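Local coordinates for glutaredoxin (Grx-1) (Archaeoglobus fulgidus, PDB 3IC4), which probably transfers electrons as a small thiol-disulfide oxidoreductase of the glutaredoxin family, with a thioredoxin fold, at residues E13-G18 with E40-D45; P23-T28 with Y66-V71; L29-R34 with K85-I90. All blocks are in the same frame, centred on the assembly; numbering follows the deposited sequence.

Contact 1: residues E13-G18 with E40-D45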
ATOM      1  N   GLU A  13      -7.589  -5.995  -5.129  1.00  3.58           N
ATOM      2  CA  GLU A  13      -6.651  -6.857  -5.888  1.00  3.38           C
ATOM      3  C   GLU A  13      -5.263  -6.317  -5.716  1.00  2.00           C
ATOM      4  O   GLU A  13      -4.346  -7.095  -5.462  1.00  2.00           O
ATOM      5  CB  GLU A  13      -6.986  -6.961  -7.372  1.00  5.21           C
ATOM      6  CG  GLU A  13      -8.255  -7.817  -7.691  1.00 13.32           C
ATOM      7  CD  GLU A  13      -8.267  -9.307  -7.158  1.00 21.85           C
ATOM      8  OE1 GLU A  13      -7.250 -10.051  -7.371  1.00 29.22           O
ATOM      9  OE2 GLU A  13      -9.322  -9.735  -6.564  1.00 23.58           O
ATOM     10  N   VAL A  14      -5.132  -4.990  -5.789  1.00  2.00           N
ATOM     11  CA  VAL A  14      -3.854  -4.316  -5.506  1.00  2.00           C
ATOM     12  C   VAL A  14      -4.050  -3.186  -4.470  1.00  2.00           C
ATOM     13  O   VAL A  14      -4.944  -2.356  -4.579  1.00  2.00           O
ATOM     14  CB  VAL A  14      -3.245  -3.751  -6.804  1.00  2.00           C
ATOM     15  CG1 VAL A  14      -1.974  -3.024  -6.522  1.00  2.00           C
ATOM     16  CG2 VAL A  14      -3.012  -4.865  -7.768  1.00  2.00           C
ATOM     17  N   LEU A  15      -3.209  -3.203  -3.435  1.00  2.00           N
ATOM     18  CA  LEU A  15      -3.301  -2.195  -2.379  1.00  2.00           C
ATOM     19  C   LEU A  15      -1.941  -1.562  -2.146  1.00  2.00           C
ATOM     20  O   LEU A  15      -0.954  -2.269  -1.971  1.00  2.00           O
ATOM     21  CB  LEU A  15      -3.748  -2.874  -1.062  1.00  2.00           C
ATOM     22  CG  LEU A  15      -3.900  -1.953   0.149  1.00  2.00           C
ATOM     23  CD1 LEU A  15      -4.971  -0.900  -0.060  1.00  2.17           C
ATOM     24  CD2 LEU A  15      -4.203  -2.738   1.427  1.00  2.55           C
HETATM   25  N   MSE A  16      -1.942  -0.232  -2.111  1.00  2.00           N
HETATM   26  CA  MSE A  16      -0.776   0.536  -1.688  1.00  2.00           C
HETATM   27  C   MSE A  16      -0.963   1.190  -0.324  1.00  2.00           C
HETATM   28  O   MSE A  16      -1.999   1.836  -0.057  1.00  2.00           O
HETATM   29  CB  MSE A  16      -0.508   1.617  -2.728  1.00  2.00           C
HETATM   30  CG  MSE A  16       0.699   2.410  -2.468  1.00  2.78           C
HETATM   31 SE   MSE A  16       0.820   3.880  -3.707  1.00  6.06          SE
HETATM   32  CE  MSE A  16       1.463   5.246  -2.501  1.00 11.09           C
ATOM     33  N   TYR A  17       0.079   1.072   0.501  1.00  2.00           N
ATOM     34  CA  TYR A  17       0.195   1.813   1.752  1.00  2.00           C
ATOM     35  C   TYR A  17       1.267   2.880   1.554  1.00  2.00           C
ATOM     36  O   TYR A  17       2.352   2.597   1.064  1.00  2.00           O
ATOM     37  CB  TYR A  17       0.660   0.910   2.863  1.00  2.00           C
ATOM     38  CG  TYR A  17      -0.255  -0.202   3.220  1.00  2.00           C
ATOM     39  CD1 TYR A  17      -1.213  -0.054   4.228  1.00  3.83           C
ATOM     40  CD2 TYR A  17      -0.139  -1.447   2.583  1.00  4.15           C
ATOM     41  CE1 TYR A  17      -2.021  -1.139   4.588  1.00  6.97           C
ATOM     42  CE2 TYR A  17      -0.943  -2.516   2.959  1.00  6.69           C
ATOM     43  CZ  TYR A  17      -1.869  -2.340   3.936  1.00  5.86           C
ATOM     44  OH  TYR A  17      -2.618  -3.412   4.267  1.00  9.55           O
ATOM     45  N   GLY A  18       0.960   4.116   1.937  1.00  2.00           N
ATOM     46  CA  GLY A  18       1.967   5.168   1.856  1.00  2.00           C
ATOM     47  C   GLY A  18       1.625   6.415   2.652  1.00  2.00           C
ATOM     48  O   GLY A  18       0.735   6.404   3.442  1.00  2.00           O
ATOM     49  N   GLU A  40      -6.212   0.311  -4.770  1.00  2.00           N
ATOM     50  CA  GLU A  40      -6.604   1.157  -3.694  1.00  2.00           C
ATOM     51  C   GLU A  40      -5.355   1.683  -2.981  1.00  2.00           C
ATOM     52  O   GLU A  40      -4.330   0.993  -2.933  1.00  2.20           O
ATOM     53  CB  GLU A  40      -7.540   0.390  -2.747  1.00  2.00           C
ATOM     54  CG  GLU A  40      -8.751  -0.198  -3.491  1.00  2.86           C
ATOM     55  CD  GLU A  40      -9.675   0.866  -4.085  1.00 10.66           C
ATOM     56  OE1 GLU A  40      -9.723   1.989  -3.578  1.00 10.88           O
ATOM     57  OE2 GLU A  40     -10.361   0.583  -5.095  1.00 14.89           O
ATOM     58  N   VAL A  41      -5.484   2.844  -2.363  1.00  2.00           N
ATOM     59  CA  VAL A  41      -4.362   3.444  -1.573  1.00  2.00           C
ATOM     60  C   VAL A  41      -4.854   3.828  -0.179  1.00  2.41           C
ATOM     61  O   VAL A  41      -5.971   4.361  -0.039  1.00  2.11           O
ATOM     62  CB  VAL A  41      -3.681   4.694  -2.235  1.00  2.00           C
ATOM     63  CG1 VAL A  41      -4.632   5.874  -2.522  1.00  8.26           C
ATOM     64  CG2 VAL A  41      -2.511   5.219  -1.335  1.00  2.29           C
ATOM     65  N   ILE A  42      -4.051   3.504   0.823  1.00  2.10           N
ATOM     66  CA  ILE A  42      -4.238   3.995   2.179  1.00  2.42           C
ATOM     67  C   ILE A  42      -3.110   4.971   2.527  1.00  2.70           C
ATOM     68  O   ILE A  42      -1.941   4.579   2.595  1.00  2.92           O
ATOM     69  CB  ILE A  42      -4.298   2.864   3.200  1.00  2.23           C
ATOM     70  CG1 ILE A  42      -5.490   1.927   2.887  1.00  3.18           C
ATOM     71  CG2 ILE A  42      -4.372   3.407   4.610  1.00  2.00           C
ATOM     72  CD1 ILE A  42      -5.548   0.700   3.798  1.00  5.80           C
ATOM     73  N   TRP A  43      -3.488   6.228   2.768  1.00  2.39           N
ATOM     74  CA  TRP A  43      -2.554   7.245   3.218  1.00  2.00           C
ATOM     75  C   TRP A  43      -2.553   7.241   4.762  1.00  2.17           C
ATOM     76  O   TRP A  43      -3.535   7.665   5.447  1.00  2.00           O
ATOM     77  CB  TRP A  43      -3.022   8.584   2.716  1.00  2.33           C
ATOM     78  CG  TRP A  43      -3.037   8.762   1.259  1.00  2.00           C
ATOM     79  CD1 TRP A  43      -4.096   9.236   0.536  1.00  3.80           C
ATOM     80  CD2 TRP A  43      -1.963   8.583   0.316  1.00  2.89           C
ATOM     81  NE1 TRP A  43      -3.747   9.354  -0.777  1.00  8.23           N
ATOM     82  CE2 TRP A  43      -2.455   8.949  -0.953  1.00  6.74           C
ATOM     83  CE3 TRP A  43      -0.636   8.183   0.410  1.00  2.00           C
ATOM     84  CZ2 TRP A  43      -1.642   8.939  -2.114  1.00  4.77           C
ATOM     85  CZ3 TRP A  43       0.150   8.142  -0.761  1.00  2.00           C
ATOM     86  CH2 TRP A  43      -0.349   8.479  -1.975  1.00  5.88           C
ATOM     87  N   ILE A  44      -1.446   6.803   5.296  1.00  2.00           N
ATOM     88  CA  ILE A  44      -1.336   6.559   6.727  1.00  2.00           C
ATOM     89  C   ILE A  44      -1.340   7.905   7.432  1.00  2.00           C
ATOM     90  O   ILE A  44      -1.829   8.039   8.555  1.00  2.16           O
ATOM     91  CB  ILE A  44      -0.027   5.763   7.016  1.00  2.00           C
ATOM     92  CG1 ILE A  44      -0.105   4.373   6.337  1.00  2.00           C
ATOM     93  CG2 ILE A  44       0.240   5.709   8.489  1.00  2.00           C
ATOM     94  CD1 ILE A  44       1.085   3.544   6.449  1.00  2.00           C
ATOM     95  N   ASP A  45      -0.832   8.936   6.757  1.00  2.00           N
ATOM     96  CA  ASP A  45      -0.866  10.265   7.318  1.00  2.00           C
ATOM     97  C   ASP A  45      -2.241  10.911   7.484  1.00  2.54           C
ATOM     98  O   ASP A  45      -2.375  11.929   8.195  1.00  2.83           O
ATOM     99  CB  ASP A  45       0.073  11.156   6.536  1.00  2.00           C
ATOM    100  CG  ASP A  45      -0.290  11.283   5.076  1.00  2.39           C
ATOM    101  OD1 ASP A  45      -0.412  10.273   4.358  1.00  2.00           O
ATOM    102  OD2 ASP A  45      -0.367  12.488   4.628  1.00  2.69           O
TER
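M16, present here as selenomethionine, sits beside V41 in a parallel strand pair, and its side chain reaches from the sheet to the ring of W43. CB starts 3.9 Å from E40 O, the carbonyl that accepts the M16 N-H in a bond of 2.8 Å between M16 N and E40 O. CG leaves anti to the backbone N (chi1 -176°), and with chi2 also extended SE is carried off the sheet toward L29. A bend at chi3 then turns CE to the six-membered ring of W43, where it lies obliquely, 3.6 Å from W43 CZ3; V41 CG2 also touches CE. The ring is held from two further sides: V41 CG2 over the centre of one face and G18 C at the edge, in plane. Five nearly straight backbone bonds, from E40 N to V14 O through I44 N to G18 O, zip the strands together. On the sheet face opposite M16, Y17 runs alongside I42, with Y17 CE1 4.1 Å from I42 CD1. Strands 15-18 and 40-43 are the two ends of a beta-alpha-beta unit: its helix 23-35 covers M16 and W43, helix 49-63 packs on Y17, and strand 70-73 flanks 15-18.

Contact 2: residues P23-T28 with Y66-V71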
ATOM      1  N   PRO A  23       7.722  11.439  -1.495  1.00  2.00           N
ATOM      2  CA  PRO A  23       7.921  11.418  -2.948  1.00  2.00           C
ATOM      3  C   PRO A  23       8.058  10.039  -3.561  1.00  2.00           C
ATOM      4  O   PRO A  23       7.682   9.852  -4.705  1.00  2.00           O
ATOM      5  CB  PRO A  23       9.187  12.225  -3.141  1.00  2.00           C
ATOM      6  CG  PRO A  23       9.916  12.079  -1.877  1.00  2.18           C
ATOM      7  CD  PRO A  23       8.884  12.039  -0.806  1.00  2.00           C
ATOM      8  N   HIS A  24       8.526   9.061  -2.785  1.00  2.00           N
ATOM      9  CA  HIS A  24       8.562   7.659  -3.259  1.00  2.00           C
ATOM     10  C   HIS A  24       7.194   7.106  -3.417  1.00  2.00           C
ATOM     11  O   HIS A  24       6.903   6.424  -4.374  1.00  2.00           O
ATOM     12  CB  HIS A  24       9.311   6.756  -2.293  1.00  2.00           C
ATOM     13  CG  HIS A  24      10.646   7.288  -1.899  1.00  3.01           C
ATOM     14  ND1 HIS A  24      11.667   7.431  -2.799  1.00  2.50           N
ATOM     15  CD2 HIS A  24      11.143   7.656  -0.690  1.00  3.01           C
ATOM     16  CE1 HIS A  24      12.729   7.911  -2.184  1.00  5.21           C
ATOM     17  NE2 HIS A  24      12.457   8.031  -0.891  1.00  4.56           N
ATOM     18  N   CYS A  25       6.345   7.440  -2.457  1.00  2.00           N
ATOM     19  CA  CYS A  25       4.908   7.059  -2.489  1.00  2.00           C
ATOM     20  C   CYS A  25       4.174   7.720  -3.616  1.00  2.00           C
ATOM     21  O   CYS A  25       3.398   7.064  -4.303  1.00  2.00           O
ATOM     22  CB  CYS A  25       4.213   7.400  -1.196  1.00  2.00           C
ATOM     23  SG  CYS A  25       4.863   6.463   0.194  1.00  2.00           S
ATOM     24  N   LYS A  26       4.438   9.008  -3.841  1.00  2.00           N
ATOM     25  CA  LYS A  26       3.872   9.727  -5.018  1.00  2.00           C
ATOM     26  C   LYS A  26       4.224   9.045  -6.335  1.00  2.00           C
ATOM     27  O   LYS A  26       3.376   8.885  -7.203  1.00  2.00           O
ATOM     28  CB  LYS A  26       4.332  11.189  -5.075  1.00  2.00           C
ATOM     29  CG  LYS A  26       3.774  12.089  -4.002  1.00  2.57           C
ATOM     30  CD  LYS A  26       4.342  13.506  -4.090  1.00  2.00           C
ATOM     31  CE  LYS A  26       3.985  14.319  -2.893  1.00  4.92           C
ATOM     32  NZ  LYS A  26       4.394  15.680  -3.126  1.00  2.00           N
ATOM     33  N   ARG A  27       5.488   8.704  -6.515  1.00  2.00           N
ATOM     34  CA  ARG A  27       5.973   8.032  -7.722  1.00  2.00           C
ATOM     35  C   ARG A  27       5.259   6.668  -7.928  1.00  2.00           C
ATOM     36  O   ARG A  27       4.835   6.305  -9.004  1.00  2.00           O
ATOM     37  CB  ARG A  27       7.491   7.847  -7.669  1.00  2.00           C
ATOM     38  CG  ARG A  27       8.281   9.080  -8.003  1.00  2.00           C
ATOM     39  CD  ARG A  27       9.782   8.785  -8.069  1.00  2.00           C
ATOM     40  NE  ARG A  27      10.369   8.847  -6.753  1.00  2.00           N
ATOM     41  CZ  ARG A  27      10.756   9.963  -6.134  1.00  2.00           C
ATOM     42  NH1 ARG A  27      11.303   9.866  -4.931  1.00  2.86           N
ATOM     43  NH2 ARG A  27      10.629  11.180  -6.641  1.00  2.00           N
ATOM     44  N   THR A  28       5.143   5.929  -6.833  1.00  2.00           N
ATOM     45  CA  THR A  28       4.487   4.628  -6.876  1.00  2.00           C
ATOM     46  C   THR A  28       2.997   4.772  -7.242  1.00  2.00           C
ATOM     47  O   THR A  28       2.489   4.015  -8.046  1.00  2.00           O
ATOM     48  CB  THR A  28       4.606   3.927  -5.512  1.00  2.00           C
ATOM     49  OG1 THR A  28       5.985   3.853  -5.166  1.00  2.00           O
ATOM     50  CG2 THR A  28       4.002   2.497  -5.514  1.00  2.00           C
ATOM     51  N   TYR A  66       9.011  -0.840   8.927  1.00  2.00           N
ATOM     52  CA  TYR A  66       8.121   0.293   9.137  1.00  2.00           C
ATOM     53  C   TYR A  66       8.367   1.364   8.067  1.00  2.00           C
ATOM     54  O   TYR A  66       8.264   2.584   8.336  1.00  2.00           O
ATOM     55  CB  TYR A  66       8.280   0.879  10.523  1.00  2.00           C
ATOM     56  CG  TYR A  66       7.822  -0.069  11.576  1.00  2.00           C
ATOM     57  CD1 TYR A  66       6.479  -0.268  11.824  1.00  2.32           C
ATOM     58  CD2 TYR A  66       8.726  -0.817  12.264  1.00  3.62           C
ATOM     59  CE1 TYR A  66       6.068  -1.157  12.768  1.00  4.27           C
ATOM     60  CE2 TYR A  66       8.324  -1.709  13.222  1.00  2.81           C
ATOM     61  CZ  TYR A  66       6.973  -1.888  13.463  1.00  4.86           C
ATOM     62  OH  TYR A  66       6.628  -2.808  14.414  1.00  5.53           O
ATOM     63  N   SER A  67       8.666   0.918   6.858  1.00  2.00           N
ATOM     64  CA  SER A  67       8.820   1.829   5.709  1.00  2.00           C
ATOM     65  C   SER A  67       7.702   1.704   4.693  1.00  2.00           C
ATOM     66  O   SER A  67       6.964   0.719   4.626  1.00  2.00           O
ATOM     67  CB  SER A  67      10.172   1.650   5.051  1.00  2.00           C
ATOM     68  OG  SER A  67      11.203   1.928   5.976  1.00  4.67           O
ATOM     69  N   VAL A  68       7.632   2.746   3.869  1.00  2.00           N
ATOM     70  CA  VAL A  68       6.662   2.816   2.767  1.00  2.00           C
ATOM     71  C   VAL A  68       7.390   3.455   1.566  1.00  2.00           C
ATOM     72  O   VAL A  68       8.443   4.050   1.761  1.00  2.00           O
ATOM     73  CB  VAL A  68       5.368   3.656   3.147  1.00  2.00           C
ATOM     74  CG1 VAL A  68       4.529   2.919   4.230  1.00  4.27           C
ATOM     75  CG2 VAL A  68       5.784   4.991   3.677  1.00  2.00           C
ATOM     76  N   PRO A  69       6.858   3.298   0.326  1.00  2.00           N
ATOM     77  CA  PRO A  69       5.581   2.597  -0.006  1.00  2.00           C
ATOM     78  C   PRO A  69       5.639   1.088   0.104  1.00  2.00           C
ATOM     79  O   PRO A  69       6.686   0.492  -0.033  1.00  2.00           O
ATOM     80  CB  PRO A  69       5.346   2.971  -1.491  1.00  2.00           C
ATOM     81  CG  PRO A  69       6.781   3.139  -2.029  1.00  2.00           C
ATOM     82  CD  PRO A  69       7.470   3.858  -0.904  1.00  2.00           C
ATOM     83  N   VAL A  70       4.480   0.470   0.383  1.00  2.00           N
ATOM     84  CA  VAL A  70       4.332  -0.983   0.232  1.00  2.00           C
ATOM     85  C   VAL A  70       3.149  -1.233  -0.690  1.00  2.00           C
ATOM     86  O   VAL A  70       2.071  -0.630  -0.534  1.00  2.00           O
ATOM     87  CB  VAL A  70       4.134  -1.716   1.575  1.00  2.00           C
ATOM     88  CG1 VAL A  70       3.780  -3.248   1.370  1.00  2.00           C
ATOM     89  CG2 VAL A  70       5.384  -1.535   2.406  1.00  2.00           C
ATOM     90  N   VAL A  71       3.373  -2.040  -1.692  1.00  2.00           N
ATOM     91  CA  VAL A  71       2.299  -2.439  -2.615  1.00  2.00           C
ATOM     92  C   VAL A  71       2.148  -3.957  -2.481  1.00  2.00           C
ATOM     93  O   VAL A  71       3.101  -4.705  -2.583  1.00  2.00           O
ATOM     94  CB  VAL A  71       2.551  -2.035  -4.079  1.00  2.00           C
ATOM     95  CG1 VAL A  71       1.378  -2.484  -4.983  1.00  2.00           C
ATOM     96  CG2 VAL A  71       2.722  -0.511  -4.183  1.00  2.00           C
TER
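P69 presses its ring against H24, C25 and T28, and the cis peptide bond that precedes it marks the cis-proline loop of the thioredoxin fold. C25 probably forms, with C22, the CxxC motif at the start of helix 23-35; the two cysteines appear not to be joined by a disulfide here. Facing such a motif with a cis-proline is a hallmark of the glutaredoxin and thioredoxin families. The C25 side chain points SG away from its own carbonyl carbon, on the side of the backbone N (chi1 -64°), which brings the sulfur to 3.7 Å from P69 N. Next to it, V68 CG2 approaches C25 SG at 3.9 Å, so the sulfur is lined by the two residues joined through the cis bond. From H24 it is chiefly CB that meets the ring, with H24 CB 3.7 Å from P69 CD.

The two branches of T28 go separate ways: the hydroxyl to H24 O and the proline ring, the methyl to V71. With OG1 set opposite its own carbonyl carbon, beside the backbone N (chi1 -55°), the hydroxyl turns back along the helix and donates to H24 O, with 2.8 Å between T28 OG1 and H24 O. T28 N donates to the same oxygen from the opposite face of the carbonyl plane, so two donors of one residue grip it. T28 CG2 lies 3.5 Å from V71 CG2 as the two side chains run past one another, pointing opposite ways. An alanine here has neither branch, which would probably leave H24 O gripped from one face of its plane and open a gap beside P69 CG and V71 CG2. M16 and L86 close around T28 and V71 from neighbouring elements. The same hydroxyl oxygen that serves H24 also rests against the proline ring, with T28 OG1 3.3 Å from P69 CG.

Contact 3: residues L29-R34 with K85-I90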
ATOM      1  N   LEU A  29       2.318   5.772  -6.678  1.00  2.00           N
ATOM      2  CA  LEU A  29       0.929   6.051  -7.040  1.00  2.00           C
ATOM      3  C   LEU A  29       0.782   6.329  -8.548  1.00  2.00           C
ATOM      4  O   LEU A  29      -0.125   5.832  -9.211  1.00  2.00           O
ATOM      5  CB  LEU A  29       0.412   7.240  -6.201  1.00  2.00           C
ATOM      6  CG  LEU A  29      -1.039   7.689  -6.519  1.00  2.00           C
ATOM      7  CD1 LEU A  29      -1.977   6.775  -5.830  1.00  3.66           C
ATOM      8  CD2 LEU A  29      -1.327   9.124  -6.131  1.00  6.19           C
ATOM      9  N   GLU A  30       1.671   7.158  -9.085  1.00  2.00           N
ATOM     10  CA  GLU A  30       1.648   7.473 -10.505  1.00  2.00           C
ATOM     11  C   GLU A  30       1.949   6.236 -11.349  1.00  2.00           C
ATOM     12  O   GLU A  30       1.364   6.060 -12.411  1.00  2.00           O
ATOM     13  CB  GLU A  30       2.582   8.646 -10.807  1.00  2.00           C
ATOM     14  CG  GLU A  30       2.132   9.971 -10.079  1.00  2.00           C
ATOM     15  CD  GLU A  30       0.778  10.480 -10.498  1.00  2.00           C
ATOM     16  OE1 GLU A  30       0.336  10.277 -11.676  1.00  2.00           O
ATOM     17  OE2 GLU A  30       0.089  11.152  -9.666  1.00  2.00           O
ATOM     18  N   PHE A  31       2.838   5.367 -10.866  1.00  2.00           N
ATOM     19  CA  PHE A  31       3.062   4.099 -11.550  1.00  2.00           C
ATOM     20  C   PHE A  31       1.785   3.299 -11.683  1.00  2.00           C
ATOM     21  O   PHE A  31       1.485   2.758 -12.740  1.00  2.00           O
ATOM     22  CB  PHE A  31       4.145   3.264 -10.834  1.00  2.00           C
ATOM     23  CG  PHE A  31       4.310   1.858 -11.406  1.00  2.00           C
ATOM     24  CD1 PHE A  31       5.112   1.628 -12.497  1.00  5.40           C
ATOM     25  CD2 PHE A  31       3.604   0.806 -10.887  1.00  2.00           C
ATOM     26  CE1 PHE A  31       5.171   0.357 -13.078  1.00  8.87           C
ATOM     27  CE2 PHE A  31       3.673  -0.440 -11.446  1.00  3.90           C
ATOM     28  CZ  PHE A  31       4.430  -0.651 -12.541  1.00  6.20           C
ATOM     29  N   LEU A  32       1.089   3.144 -10.558  1.00  2.00           N
ATOM     30  CA  LEU A  32      -0.126   2.330 -10.497  1.00  2.00           C
ATOM     31  C   LEU A  32      -1.187   2.941 -11.358  1.00  2.00           C
ATOM     32  O   LEU A  32      -1.912   2.224 -12.047  1.00  2.00           O
ATOM     33  CB  LEU A  32      -0.604   2.171  -9.044  1.00  2.00           C
ATOM     34  CG  LEU A  32       0.305   1.324  -8.138  1.00  2.00           C
ATOM     35  CD1 LEU A  32      -0.198   1.415  -6.738  1.00  2.00           C
ATOM     36  CD2 LEU A  32       0.453  -0.095  -8.642  1.00  2.00           C
ATOM     37  N   LYS A  33      -1.273   4.266 -11.370  1.00  2.00           N
ATOM     38  CA  LYS A  33      -2.279   4.930 -12.215  1.00  2.13           C
ATOM     39  C   LYS A  33      -2.065   4.640 -13.667  1.00  2.00           C
ATOM     40  O   LYS A  33      -3.027   4.428 -14.426  1.00  2.00           O
ATOM     41  CB  LYS A  33      -2.252   6.452 -12.018  1.00  2.00           C
ATOM     42  CG  LYS A  33      -2.857   6.849 -10.700  1.00  3.26           C
ATOM     43  CD  LYS A  33      -2.602   8.265 -10.141  1.00  7.46           C
ATOM     44  CE  LYS A  33      -2.929   9.383 -10.981  1.00  7.64           C
ATOM     45  NZ  LYS A  33      -2.745  10.685 -10.205  1.00  7.34           N
ATOM     46  N   ARG A  34      -0.808   4.731 -14.077  1.00  3.22           N
ATOM     47  CA  ARG A  34      -0.395   4.547 -15.465  1.00  4.89           C
ATOM     48  C   ARG A  34      -0.580   3.073 -15.882  1.00  5.26           C
ATOM     49  O   ARG A  34      -0.971   2.756 -17.013  1.00  5.44           O
ATOM     50  CB  ARG A  34       1.053   5.033 -15.596  1.00  6.13           C
ATOM     51  CG  ARG A  34       1.639   4.873 -16.951  1.00  9.80           C
ATOM     52  CD  ARG A  34       2.689   5.942 -17.278  1.00 11.95           C
ATOM     53  NE  ARG A  34       3.046   5.844 -18.723  1.00 16.48           N
ATOM     54  CZ  ARG A  34       2.535   6.528 -19.773  1.00 19.07           C
ATOM     55  NH1 ARG A  34       1.587   7.473 -19.629  1.00 21.33           N
ATOM     56  NH2 ARG A  34       3.005   6.277 -21.009  1.00 17.96           N
ATOM     57  N   LYS A  85      10.372  -4.205 -10.158  1.00  4.35           N
ATOM     58  CA  LYS A  85       9.696  -5.041  -9.177  1.00  4.69           C
ATOM     59  C   LYS A  85       8.193  -4.804  -9.161  1.00  2.72           C
ATOM     60  O   LYS A  85       7.419  -5.760  -9.054  1.00  4.49           O
ATOM     61  CB  LYS A  85      10.273  -4.812  -7.779  1.00  5.18           C
ATOM     62  CG  LYS A  85      11.647  -5.499  -7.559  1.00 10.63           C
ATOM     63  CD  LYS A  85      11.982  -5.618  -6.056  1.00 16.04           C
ATOM     64  CE  LYS A  85      12.556  -4.309  -5.505  1.00 19.82           C
ATOM     65  NZ  LYS A  85      13.374  -4.458  -4.169  1.00 23.10           N
ATOM     66  N   LEU A  86       7.764  -3.550  -9.321  1.00  2.49           N
ATOM     67  CA  LEU A  86       6.338  -3.268  -9.389  1.00  2.00           C
ATOM     68  C   LEU A  86       5.697  -3.869 -10.655  1.00  2.00           C
ATOM     69  O   LEU A  86       4.640  -4.430 -10.574  1.00  2.00           O
ATOM     70  CB  LEU A  86       6.072  -1.744  -9.282  1.00  2.00           C
ATOM     71  CG  LEU A  86       6.366  -1.075  -7.920  1.00  2.00           C
ATOM     72  CD1 LEU A  86       6.453   0.492  -7.955  1.00  2.00           C
ATOM     73  CD2 LEU A  86       5.314  -1.487  -6.929  1.00  2.00           C
ATOM     74  N   LYS A  87       6.347  -3.759 -11.816  1.00  2.52           N
ATOM     75  CA  LYS A  87       5.832  -4.358 -13.057  1.00  3.32           C
ATOM     76  C   LYS A  87       5.733  -5.865 -12.887  1.00  3.27           C
ATOM     77  O   LYS A  87       4.696  -6.416 -13.121  1.00  4.18           O
ATOM     78  CB  LYS A  87       6.739  -4.035 -14.246  1.00  3.24           C
ATOM     79  CG  LYS A  87       6.683  -2.571 -14.662  1.00  7.64           C
ATOM     80  CD  LYS A  87       7.816  -2.222 -15.661  1.00  9.99           C
ATOM     81  CE  LYS A  87       7.883  -0.682 -15.914  1.00 12.00           C
ATOM     82  NZ  LYS A  87       8.713  -0.222 -17.058  1.00 10.63           N
ATOM     83  N   GLU A  88       6.763  -6.505 -12.333  1.00  5.07           N
ATOM     84  CA  GLU A  88       6.689  -7.938 -12.047  1.00  6.30           C
ATOM     85  C   GLU A  88       5.517  -8.327 -11.089  1.00  4.92           C
ATOM     86  O   GLU A  88       4.798  -9.311 -11.318  1.00  5.48           O
ATOM     87  CB  GLU A  88       8.032  -8.404 -11.486  1.00  6.64           C
ATOM     88  CG  GLU A  88       8.040  -9.855 -11.117  1.00 12.02           C
ATOM     89  CD  GLU A  88       7.407 -10.742 -12.175  1.00 19.80           C
ATOM     90  OE1 GLU A  88       7.891 -10.682 -13.335  1.00 23.03           O
ATOM     91  OE2 GLU A  88       6.443 -11.508 -11.849  1.00 23.46           O
ATOM     92  N   LEU A  89       5.333  -7.553 -10.017  1.00  5.59           N
ATOM     93  CA  LEU A  89       4.260  -7.801  -9.076  1.00  4.09           C
ATOM     94  C   LEU A  89       2.908  -7.742  -9.779  1.00  5.27           C
ATOM     95  O   LEU A  89       2.078  -8.622  -9.599  1.00  6.55           O
ATOM     96  CB  LEU A  89       4.271  -6.782  -7.926  1.00  3.64           C
ATOM     97  CG  LEU A  89       3.199  -6.926  -6.825  1.00  2.00           C
ATOM     98  CD1 LEU A  89       3.423  -8.172  -6.006  1.00  2.00           C
ATOM     99  CD2 LEU A  89       3.210  -5.712  -5.943  1.00  2.00           C
ATOM    100  N   ILE A  90       2.679  -6.697 -10.569  1.00  6.48           N
ATOM    101  CA  ILE A  90       1.353  -6.401 -11.146  1.00  7.49           C
ATOM    102  C   ILE A  90       1.110  -7.341 -12.336  1.00  7.93           C
ATOM    103  O   ILE A  90      -0.007  -7.833 -12.523  1.00  7.61           O
ATOM    104  CB  ILE A  90       1.199  -4.829 -11.526  1.00  7.70           C
ATOM    105  CG1 ILE A  90       1.311  -3.932 -10.301  1.00  8.40           C
ATOM    106  CG2 ILE A  90      -0.138  -4.523 -12.223  1.00 10.00           C
ATOM    107  CD1 ILE A  90       0.440  -4.364  -9.232  1.00  8.26           C
TER
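On the far flank of segment 29-34 from the F31-L86 packing, K33 NZ makes a salt bridge of 2.9 Å to E30 OE2, joining neighbouring turns of helix 23-35. The lysine meets the oxygen on its syn side, 30° out of the carboxylate plane. Between the helices the contact is apolar. F31 carries it: its CG stands anti to the backbone N (chi1 173°), which sends the ring straight across to segment 85-90.

There L86 CB lies over one face in a CH-pi contact, 4.0 Å from the centroid of the F31 ring, with F31 CE2 its nearest ring atom. The edge is met at two places. The outstretched K87 side chain runs aslant to that of F31 and sets K87 CG at the ring edge, 3.6 Å from F31 CZ, so the aliphatic part of the lysine serves as hydrophobic cover. I90 CG1, one turn on from L86, approaches F31 CE2 near the ring plane at 4.4 Å. The same methylene faces L32, with I90 CG1 4.3 Å from L32 CD2.

The segment axes come no closer than 11.3 Å and are inclined at 43° to each other, so the span is bridged chiefly by the phenylalanine ring rather than by close backbones. Beneath it, L86 continues onto T28, V71 and V78, and I90 onto V14. Two helices lying side by side on one face of the central sheet, with helix 49-63 on the other, are characteristic of the thioredoxin fold.

Overall arrangement
Following the chain from the N terminus, strand 15-18 leads into helix 23-35, which supplies first 23-28 and then 29-34. Contact 1 closes the first loop, when the chain returns along 40-45 beside 13-18. After helix 49-63 the cis-proline loop and strand 70-73 come back to the helix start in contact 2, and the closing helix 83-91 reaches the later turns of helix 23-35 in contact 3. The segments alternate, so each contact crosses the other two and none nests. M16 packs on residues of both other contacts, as does V14, which touches V71 and I90. Together they tie the beta-alpha-beta unit to the C-terminal strands and helix of the same small fold.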